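PDB 5NNP: N-terminal acetyltransferase-like protein, which probably serves as the helical-repeat auxiliary subunit of an N-terminal acetyltransferase A complex, holding partner chains rather than carrying the acetyl-transfer site itself. Local coordinates for residues 566-571 / 683-688; 675-680 / 704-709; 690-695 / 714-719. All coordinates share one frame; numbering follows the deposited sequence.

Contact 1: 566-571 / 683-688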
loop_
_atom_site.group_PDB
_atom_site.type_symbol
_atom_site.label_atom_id
_atom_site.label_comp_id
_atom_site.label_asym_id
_atom_site.label_seq_id
_atom_site.Cartn_x
_atom_site.Cartn_y
_atom_site.Cartn_z
ATOM N N LEU A 566 -24.830 -4.056 -4.457
ATOM C CA LEU A 566 -25.393 -4.567 -5.700
ATOM C C LEU A 566 -26.018 -5.951 -5.511
ATOM O O LEU A 566 -27.015 -6.273 -6.162
ATOM C CB LEU A 566 -24.323 -4.610 -6.793
ATOM C CG LEU A 566 -24.732 -5.115 -8.181
ATOM C CD1 LEU A 566 -25.989 -4.403 -8.696
ATOM C CD2 LEU A 566 -23.569 -4.974 -9.178
ATOM N N TYR A 567 -25.449 -6.766 -4.624
ATOM C CA TYR A 567 -26.051 -8.070 -4.309
ATOM C C TYR A 567 -27.354 -7.892 -3.519
ATOM O O TYR A 567 -28.325 -8.618 -3.735
ATOM C CB TYR A 567 -25.082 -8.964 -3.521
ATOM C CG TYR A 567 -24.037 -9.681 -4.364
ATOM C CD1 TYR A 567 -24.413 -10.513 -5.412
ATOM C CD2 TYR A 567 -22.677 -9.542 -4.095
ATOM C CE1 TYR A 567 -23.471 -11.174 -6.177
ATOM C CE2 TYR A 567 -21.725 -10.199 -4.861
ATOM C CZ TYR A 567 -22.129 -11.016 -5.896
ATOM O OH TYR A 567 -21.187 -11.677 -6.653
ATOM N N LEU A 568 -27.352 -6.935 -2.593
ATOM C CA LEU A 568 -28.542 -6.564 -1.843
ATOM C C LEU A 568 -29.674 -6.154 -2.785
ATOM O O LEU A 568 -30.840 -6.539 -2.605
ATOM C CB LEU A 568 -28.226 -5.420 -0.888
ATOM C CG LEU A 568 -27.713 -5.811 0.488
ATOM C CD1 LEU A 568 -27.207 -4.578 1.241
ATOM C CD2 LEU A 568 -28.815 -6.535 1.257
ATOM N N SER A 569 -29.310 -5.353 -3.782
ATOM C CA SER A 569 -30.255 -4.924 -4.798
ATOM C C SER A 569 -30.782 -6.126 -5.573
ATOM O O SER A 569 -31.990 -6.265 -5.765
ATOM C CB SER A 569 -29.600 -3.922 -5.743
ATOM O OG SER A 569 -30.279 -3.875 -6.984
ATOM N N MET A 570 -29.871 -6.994 -6.012
ATOM C CA MET A 570 -30.252 -8.206 -6.735
ATOM C C MET A 570 -31.151 -9.111 -5.902
ATOM O O MET A 570 -31.994 -9.818 -6.447
ATOM C CB MET A 570 -29.014 -8.987 -7.181
ATOM C CG MET A 570 -28.161 -8.278 -8.211
ATOM S SD MET A 570 -26.536 -9.060 -8.363
ATOM C CE MET A 570 -26.988 -10.697 -8.948
ATOM N N TYR A 571 -30.975 -9.091 -4.585
ATOM C CA TYR A 571 -31.799 -9.922 -3.716
ATOM C C TYR A 571 -33.236 -9.422 -3.669
ATOM O O TYR A 571 -34.164 -10.220 -3.537
ATOM C CB TYR A 571 -31.235 -9.987 -2.291
ATOM C CG TYR A 571 -32.073 -10.841 -1.339
ATOM C CD1 TYR A 571 -32.092 -12.227 -1.447
ATOM C CD2 TYR A 571 -32.838 -10.254 -0.333
ATOM C CE1 TYR A 571 -32.850 -13.008 -0.580
ATOM C CE2 TYR A 571 -33.593 -11.027 0.541
ATOM C CZ TYR A 571 -33.602 -12.406 0.415
ATOM O OH TYR A 571 -34.359 -13.185 1.285
ATOM N N TYR A 683 -27.646 -9.265 6.880
ATOM C CA TYR A 683 -27.970 -10.265 7.903
ATOM C C TYR A 683 -29.458 -10.411 8.251
ATOM O O TYR A 683 -29.906 -11.522 8.551
ATOM C CB TYR A 683 -27.190 -9.977 9.182
ATOM C CG TYR A 683 -25.718 -10.287 9.057
ATOM C CD1 TYR A 683 -25.289 -11.484 8.509
ATOM C CD2 TYR A 683 -24.760 -9.379 9.475
ATOM C CE1 TYR A 683 -23.946 -11.774 8.393
ATOM C CE2 TYR A 683 -23.419 -9.659 9.363
ATOM C CZ TYR A 683 -23.017 -10.859 8.819
ATOM O OH TYR A 683 -21.679 -11.142 8.706
ATOM N N ILE A 684 -30.233 -9.328 8.233
ATOM C CA ILE A 684 -31.670 -9.498 8.488
ATOM C C ILE A 684 -32.294 -10.354 7.392
ATOM O O ILE A 684 -33.165 -11.189 7.658
ATOM C CB ILE A 684 -32.440 -8.166 8.573
ATOM C CG1 ILE A 684 -31.982 -7.214 7.479
ATOM C CG2 ILE A 684 -32.258 -7.531 9.935
ATOM C CD1 ILE A 684 -32.503 -5.824 7.656
ATOM N N ARG A 685 -31.823 -10.151 6.162
ATOM C CA ARG A 685 -32.303 -10.901 5.007
ATOM C C ARG A 685 -31.875 -12.364 5.097
ATOM O O ARG A 685 -32.603 -13.271 4.685
ATOM C CB ARG A 685 -31.793 -10.259 3.713
ATOM C CG ARG A 685 -32.445 -8.912 3.397
ATOM C CD ARG A 685 -31.804 -8.263 2.191
ATOM N NE ARG A 685 -32.434 -7.003 1.787
ATOM C CZ ARG A 685 -32.413 -5.878 2.501
ATOM N NH1 ARG A 685 -31.821 -5.845 3.691
ATOM N NH2 ARG A 685 -33.002 -4.783 2.032
ATOM N N LYS A 686 -30.691 -12.577 5.658
ATOM C CA LYS A 686 -30.129 -13.906 5.849
ATOM C C LYS A 686 -30.785 -14.616 7.032
ATOM O O LYS A 686 -30.484 -15.779 7.304
ATOM C CB LYS A 686 -28.616 -13.806 6.065
ATOM C CG LYS A 686 -27.765 -14.483 5.005
ATOM C CD LYS A 686 -26.275 -14.398 5.358
ATOM C CE LYS A 686 -25.545 -15.651 4.892
ATOM N NZ LYS A 686 -24.134 -15.699 5.360
ATOM N N LYS A 687 -31.662 -13.898 7.734
ATOM C CA LYS A 687 -32.350 -14.390 8.933
ATOM C C LYS A 687 -31.400 -14.644 10.108
ATOM O O LYS A 687 -31.726 -15.390 11.037
ATOM C CB LYS A 687 -33.129 -15.673 8.625
ATOM C CG LYS A 687 -34.102 -15.565 7.467
ATOM C CD LYS A 687 -35.097 -14.449 7.687
ATOM C CE LYS A 687 -36.165 -14.463 6.605
ATOM N NZ LYS A 687 -36.825 -15.796 6.514
ATOM N N LYS A 688 -30.229 -14.022 10.063
ATOM C CA LYS A 688 -29.248 -14.151 11.130
ATOM C C LYS A 688 -29.284 -12.906 12.003
ATOM O O LYS A 688 -28.443 -12.023 11.885
ATOM C CB LYS A 688 -27.847 -14.378 10.556
ATOM C CG LYS A 688 -27.698 -15.682 9.772
ATOM C CD LYS A 688 -27.980 -16.912 10.652
ATOM C CE LYS A 688 -28.016 -18.219 9.845
ATOM N NZ LYS A 688 -26.730 -18.537 9.152
#
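Leu568 and Tyr571, one helical turn apart on helix 554-572, receive the side chain of Arg685 between them, near the C-terminal end of helix 673-685. The Arg685 chain runs extended from CG to NE. Arg685 CD lies 3.4 Å from Tyr571 CD2 and 3.6 Å from Leu568 CD2. The latter methyl sits over one face of the guanidinium, offset toward the rim, while Tyr571 CD2 lies at its edge; ring and guanidinium planes are 68° apart, far from a parallel stack. Having CG anti to the backbone N (chi1 180°) brings the Tyr571 ring across the arginine chain at a slant, and Tyr571 CE2 comes within 3.7 Å of Arg685 CB. Beyond this shell, the guanidinium is fixed by two salt bridges, from NH1 to Glu681 on its own helix and from NE to Asp572 just after Tyr571. Leu655 of helix 654-668 touches both Tyr571 and Arg685. A leucine in place of Arg685 would probably leave Asp572 without this cationic partner and take from Glu681 its salt bridge with the arginine. The aliphatic part of the arginine thus provides apolar contact, and its charged end ties helix 673-685 to helix 554-572 through Asp572, while Glu681 holds it from its own helix.

Contact 2: 675-680 / 704-709. Unlike the reference sequence in segment 704-709: Lys708 (reference Asn).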
loop_
_atom_site.group_PDB
_atom_site.type_symbol
_atom_site.label_atom_id
_atom_site.label_comp_id
_atom_site.label_asym_id
_atom_site.label_seq_id
_atom_site.Cartn_x
_atom_site.Cartn_y
_atom_site.Cartn_z
ATOM N N GLY A 675 -20.202 0.338 6.113
ATOM C CA GLY A 675 -20.030 -1.101 6.173
ATOM C C GLY A 675 -20.978 -1.766 7.155
ATOM O O GLY A 675 -21.597 -2.772 6.825
ATOM N N GLN A 676 -21.101 -1.197 8.353
ATOM C CA GLN A 676 -22.014 -1.705 9.386
ATOM C C GLN A 676 -23.489 -1.638 8.978
ATOM O O GLN A 676 -24.278 -2.552 9.258
ATOM C CB GLN A 676 -21.808 -0.931 10.687
ATOM C CG GLN A 676 -20.406 -1.091 11.257
ATOM C CD GLN A 676 -20.128 -2.522 11.650
ATOM O OE1 GLN A 676 -21.021 -3.366 11.578
ATOM N NE2 GLN A 676 -18.892 -2.807 12.075
ATOM N N ILE A 677 -23.856 -0.546 8.323
ATOM C CA ILE A 677 -25.211 -0.381 7.822
ATOM C C ILE A 677 -25.507 -1.429 6.753
ATOM O O ILE A 677 -26.591 -2.025 6.738
ATOM C CB ILE A 677 -25.432 1.029 7.247
ATOM C CG1 ILE A 677 -25.232 2.079 8.340
ATOM C CG2 ILE A 677 -26.816 1.150 6.650
ATOM C CD1 ILE A 677 -25.140 3.503 7.814
ATOM N N ALA A 678 -24.532 -1.666 5.875
ATOM C CA ALA A 678 -24.687 -2.639 4.796
ATOM C C ALA A 678 -24.714 -4.062 5.338
ATOM O O ALA A 678 -25.472 -4.904 4.848
ATOM C CB ALA A 678 -23.576 -2.489 3.767
ATOM N N GLY A 679 -23.884 -4.323 6.343
ATOM C CA GLY A 679 -23.903 -5.603 7.021
ATOM C C GLY A 679 -25.273 -5.897 7.620
ATOM O O GLY A 679 -25.802 -7.010 7.496
ATOM N N PHE A 680 -25.857 -4.898 8.273
ATOM C CA PHE A 680 -27.163 -5.081 8.880
ATOM C C PHE A 680 -28.198 -5.532 7.846
ATOM O O PHE A 680 -28.916 -6.517 8.054
ATOM C CB PHE A 680 -27.626 -3.796 9.553
ATOM C CG PHE A 680 -28.960 -3.927 10.223
ATOM C CD1 PHE A 680 -30.129 -3.761 9.500
ATOM C CD2 PHE A 680 -29.050 -4.236 11.568
ATOM C CE1 PHE A 680 -31.360 -3.894 10.102
ATOM C CE2 PHE A 680 -30.277 -4.365 12.175
ATOM C CZ PHE A 680 -31.435 -4.194 11.442
ATOM N N LYS A 704 -24.660 7.465 17.098
ATOM C CA LYS A 704 -25.925 7.201 17.781
ATOM C C LYS A 704 -27.143 7.666 16.981
ATOM O O LYS A 704 -28.099 6.915 16.823
ATOM C CB LYS A 704 -25.928 7.869 19.163
ATOM C CG LYS A 704 -27.246 7.754 19.917
ATOM C CD LYS A 704 -27.149 8.348 21.320
ATOM C CE LYS A 704 -28.486 8.285 22.074
ATOM N NZ LYS A 704 -29.455 9.353 21.672
ATOM N N ASN A 705 -27.100 8.887 16.455
ATOM C CA ASN A 705 -28.285 9.467 15.818
ATOM C C ASN A 705 -28.268 9.460 14.292
ATOM O O ASN A 705 -29.052 10.162 13.659
ATOM C CB ASN A 705 -28.489 10.900 16.308
ATOM C CG ASN A 705 -28.590 10.985 17.812
ATOM O OD1 ASN A 705 -27.629 11.351 18.487
ATOM N ND2 ASN A 705 -29.757 10.638 18.352
ATOM N N HIS A 706 -27.382 8.672 13.705
ATOM C CA HIS A 706 -27.410 8.448 12.266
ATOM C C HIS A 706 -28.783 7.943 11.833
ATOM O O HIS A 706 -29.312 6.998 12.415
ATOM C CB HIS A 706 -26.328 7.446 11.874
ATOM C CG HIS A 706 -26.168 7.263 10.395
ATOM N ND1 HIS A 706 -27.185 6.807 9.582
ATOM C CD2 HIS A 706 -25.095 7.450 9.591
ATOM C CE1 HIS A 706 -26.743 6.725 8.338
ATOM N NE2 HIS A 706 -25.480 7.109 8.319
ATOM N N PRO A 707 -29.366 8.578 10.805
ATOM C CA PRO A 707 -30.743 8.283 10.379
ATOM C C PRO A 707 -30.949 6.812 10.024
ATOM O O PRO A 707 -32.008 6.260 10.315
ATOM C CB PRO A 707 -30.926 9.170 9.143
ATOM C CG PRO A 707 -29.911 10.256 9.303
ATOM C CD PRO A 707 -28.737 9.615 9.971
ATOM N N LYS A 708 -29.945 6.189 9.411
ATOM C CA LYS A 708 -30.062 4.795 8.994
ATOM C C LYS A 708 -30.036 3.849 10.192
ATOM O O LYS A 708 -30.796 2.881 10.231
ATOM C CB LYS A 708 -28.948 4.426 8.005
ATOM C CG LYS A 708 -29.431 4.088 6.591
ATOM C CD LYS A 708 -30.425 2.924 6.587
ATOM C CE LYS A 708 -30.852 2.551 5.171
ATOM N NZ LYS A 708 -32.058 1.666 5.151
ATOM N N VAL A 709 -29.166 4.121 11.166
ATOM C CA VAL A 709 -29.055 3.228 12.320
ATOM C C VAL A 709 -30.335 3.319 13.145
ATOM O O VAL A 709 -30.718 2.370 13.823
ATOM C CB VAL A 709 -27.816 3.543 13.215
ATOM C CG1 VAL A 709 -26.531 3.588 12.382
ATOM C CG2 VAL A 709 -28.000 4.840 13.954
#
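Ile677 of helix 673-685 meets His706 and Lys708 at the start of helix 707-723, two helices of the right-handed TPR-like solenoid that are separated in sequence by helix 689-702. Ile677 and His706 reach for each other from opposite directions. With CG1 beside the backbone N (chi1 -62°) and CD1 extended beyond it, the isoleucine sets its terminal methyl against the imidazole, Ile677 CD1 lying 3.6 Å from His706 CE1 and nearly as close to NE2. The second branch serves the lysine: Ile677 CG2 lies 3.9 Å from Lys708 CG, the two side chains crossing at a slant, while Ile677 CD1 keeps 3.9 Å from Lys708 CB. Lys708 bends at chi2, and its amine leads off to a salt bridge with Glu711 one turn along its helix, so its aliphatic part does the packing here. Close by, Gln712 donates through NE2 to the carbonyl O of Ile677, adding a polar tie between the same two helices. His706 is also the N-cap residue of helix 707-723, and its imidazole makes the capping bond. The donor lies 5° from the ring plane: Lys708 N donates to His706 ND1 at 2.8 Å, with an N-H...acceptor angle of 146°.

Contact 3: 690-695 / 714-719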
loop_
_atom_site.group_PDB
_atom_site.type_symbol
_atom_site.label_atom_id
_atom_site.label_comp_id
_atom_site.label_asym_id
_atom_site.label_seq_id
_atom_site.Cartn_x
_atom_site.Cartn_y
_atom_site.Cartn_z
ATOM N N LEU A 690 -28.684 -12.251 15.098
ATOM C CA LEU A 690 -27.646 -11.964 16.082
ATOM C C LEU A 690 -26.500 -11.146 15.461
ATOM O O LEU A 690 -25.979 -10.214 16.076
ATOM C CB LEU A 690 -27.106 -13.257 16.686
ATOM C CG LEU A 690 -26.249 -13.035 17.930
ATOM C CD1 LEU A 690 -26.999 -12.183 18.940
ATOM C CD2 LEU A 690 -25.815 -14.351 18.557
ATOM N N LEU A 691 -26.115 -11.497 14.238
ATOM C CA LEU A 691 -25.091 -10.750 13.524
ATOM C C LEU A 691 -25.621 -9.381 13.119
ATOM O O LEU A 691 -24.902 -8.386 13.157
ATOM C CB LEU A 691 -24.614 -11.527 12.294
ATOM C CG LEU A 691 -23.968 -12.878 12.611
ATOM C CD1 LEU A 691 -23.385 -13.520 11.359
ATOM C CD2 LEU A 691 -22.905 -12.697 13.677
ATOM N N ALA A 692 -26.888 -9.344 12.725
ATOM C CA ALA A 692 -27.567 -8.088 12.435
ATOM C C ALA A 692 -27.419 -7.109 13.599
ATOM O O ALA A 692 -27.049 -5.953 13.402
ATOM C CB ALA A 692 -29.048 -8.341 12.129
ATOM N N LEU A 693 -27.698 -7.584 14.810
ATOM C CA LEU A 693 -27.582 -6.764 16.006
ATOM C C LEU A 693 -26.149 -6.293 16.219
ATOM O O LEU A 693 -25.905 -5.170 16.669
ATOM C CB LEU A 693 -28.057 -7.538 17.226
ATOM C CG LEU A 693 -28.006 -6.769 18.540
ATOM C CD1 LEU A 693 -28.801 -5.480 18.423
ATOM C CD2 LEU A 693 -28.545 -7.635 19.663
ATOM N N ARG A 694 -25.200 -7.158 15.896
ATOM C CA ARG A 694 -23.800 -6.846 16.109
ATOM C C ARG A 694 -23.387 -5.662 15.255
ATOM O O ARG A 694 -22.743 -4.733 15.743
ATOM C CB ARG A 694 -22.947 -8.055 15.799
ATOM C CG ARG A 694 -21.464 -7.852 15.941
ATOM C CD ARG A 694 -20.813 -9.192 15.718
ATOM N NE ARG A 694 -19.363 -9.167 15.802
ATOM C CZ ARG A 694 -18.552 -9.278 14.759
ATOM N NH1 ARG A 694 -19.040 -9.405 13.531
ATOM N NH2 ARG A 694 -17.244 -9.256 14.953
ATOM N N CYS A 695 -23.767 -5.714 13.979
ATOM C CA CYS A 695 -23.623 -4.591 13.062
ATOM C C CYS A 695 -24.301 -3.336 13.582
ATOM O O CYS A 695 -23.706 -2.260 13.588
ATOM C CB CYS A 695 -24.206 -4.939 11.699
ATOM S SG CYS A 695 -23.216 -6.089 10.767
ATOM N N ALA A 714 -35.280 0.448 14.544
ATOM C CA ALA A 714 -36.722 0.291 14.601
ATOM C C ALA A 714 -37.190 -0.896 13.764
ATOM O O ALA A 714 -38.140 -1.586 14.131
ATOM C CB ALA A 714 -37.407 1.572 14.140
ATOM N N LYS A 715 -36.531 -1.130 12.635
ATOM C CA LYS A 715 -36.923 -2.221 11.742
ATOM C C LYS A 715 -36.625 -3.575 12.387
ATOM O O LYS A 715 -37.363 -4.543 12.206
ATOM C CB LYS A 715 -36.205 -2.093 10.388
ATOM C CG LYS A 715 -36.727 -3.017 9.285
ATOM C CD LYS A 715 -36.237 -2.563 7.902
ATOM C CE LYS A 715 -34.703 -2.504 7.824
ATOM N NZ LYS A 715 -34.162 -1.985 6.522
ATOM N N LEU A 716 -35.545 -3.629 13.157
ATOM C CA LEU A 716 -35.132 -4.869 13.801
ATOM C C LEU A 716 -36.119 -5.280 14.879
ATOM O O LEU A 716 -36.521 -6.439 14.965
ATOM C CB LEU A 716 -33.736 -4.711 14.407
ATOM C CG LEU A 716 -32.971 -5.950 14.867
ATOM C CD1 LEU A 716 -32.540 -6.812 13.683
ATOM C CD2 LEU A 716 -31.763 -5.517 15.680
ATOM N N ARG A 717 -36.508 -4.320 15.702
ATOM C CA ARG A 717 -37.371 -4.610 16.833
ATOM C C ARG A 717 -38.700 -5.253 16.428
ATOM O O ARG A 717 -39.227 -6.096 17.154
ATOM C CB ARG A 717 -37.625 -3.335 17.632
ATOM C CG ARG A 717 -36.411 -2.850 18.410
ATOM C CD ARG A 717 -36.849 -1.930 19.534
ATOM N NE ARG A 717 -35.872 -1.856 20.614
ATOM C CZ ARG A 717 -34.853 -1.004 20.637
ATOM N NH1 ARG A 717 -34.675 -0.154 19.631
ATOM N NH2 ARG A 717 -34.015 -1.005 21.668
ATOM N N LYS A 718 -39.235 -4.864 15.273
ATOM C CA LYS A 718 -40.456 -5.481 14.756
ATOM C C LYS A 718 -40.236 -6.964 14.441
ATOM O O LYS A 718 -41.056 -7.815 14.802
ATOM C CB LYS A 718 -40.955 -4.745 13.503
ATOM C CG LYS A 718 -42.163 -5.407 12.832
ATOM C CD LYS A 718 -42.563 -4.704 11.541
ATOM C CE LYS A 718 -43.697 -5.442 10.844
ATOM N NZ LYS A 718 -44.849 -5.685 11.755
ATOM N N ILE A 719 -39.125 -7.260 13.768
ATOM C CA ILE A 719 -38.788 -8.620 13.357
ATOM C C ILE A 719 -38.593 -9.528 14.563
ATOM O O ILE A 719 -39.066 -10.665 14.580
ATOM C CB ILE A 719 -37.508 -8.635 12.488
ATOM C CG1 ILE A 719 -37.687 -7.714 11.282
ATOM C CG2 ILE A 719 -37.173 -10.044 12.029
ATOM C CD1 ILE A 719 -39.035 -7.894 10.573
#
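Leu716 of helix 707-723 inserts its forked end between Ala692 and Leu693, consecutive residues of helix 689-702, and the apolar touch of these three buried side chains makes up the contact. The two methyls divide the work: Leu716 CD1 lies 4.1 Å from Ala692 CB, and Leu716 CD2 lies 4.0 Å from Leu693 CD1. Both leucines have CG anti to the backbone N, with chi1 -179° in Leu693 and -167° in Leu716, and the two side chains cross at about a right angle, so they meet methyl to methyl rather than lying alongside one another. Ala692, its CB turned toward the other helix, offers a low surface on which the CD1 branch of the longer side chain can settle.

The backbone hydrogen bonds run within each helix. In helix 689-702, Cys695 N donates to Leu691 O at 3.0 Å and Arg694 N to Leu690 O at 3.2 Å, while in helix 707-723 the hydroxyl of Ser721 bonds to the carbonyl O of Lys718. Charged groups lie off to the flanks, among them Lys715, whose amine makes a long, weak ion pair with Glu681.

Around this core, Phe680 of helix 673-685 also packs on Leu716, and Leu739 of helix 729-739 touches both Leu693 and Arg717. Leu690 and Arg694 of helix 689-702 meet Leu18 and Ile44 of another chain, the putative uncharacterized protein. Helix 689-702 is thus packed between its two sequence neighbours, 673-685 and 707-723, with helix 729-739 and the partner chain also against it.

From the N terminus, contact 1 opens first on helix 554-572 and closes at 683-688, the longest span of the three, which includes the unmodelled residues 575-638. Before it closes, contact 2 has opened at 675-680, so these two cross on helix 673-685. Contact 3 opens at 690-695, after contact 1 has closed, and the two stand in series; contact 2 then closes at 704-709 and contact 3 at 714-719, so contacts 2 and 3 also cross, sharing helix 707-723. The sites adjoin: Leu568 packs against Ala678, and Ile684 on Leu716. Together they join helix 554-572 to the three consecutive helices 673-685, 689-702 and 707-723.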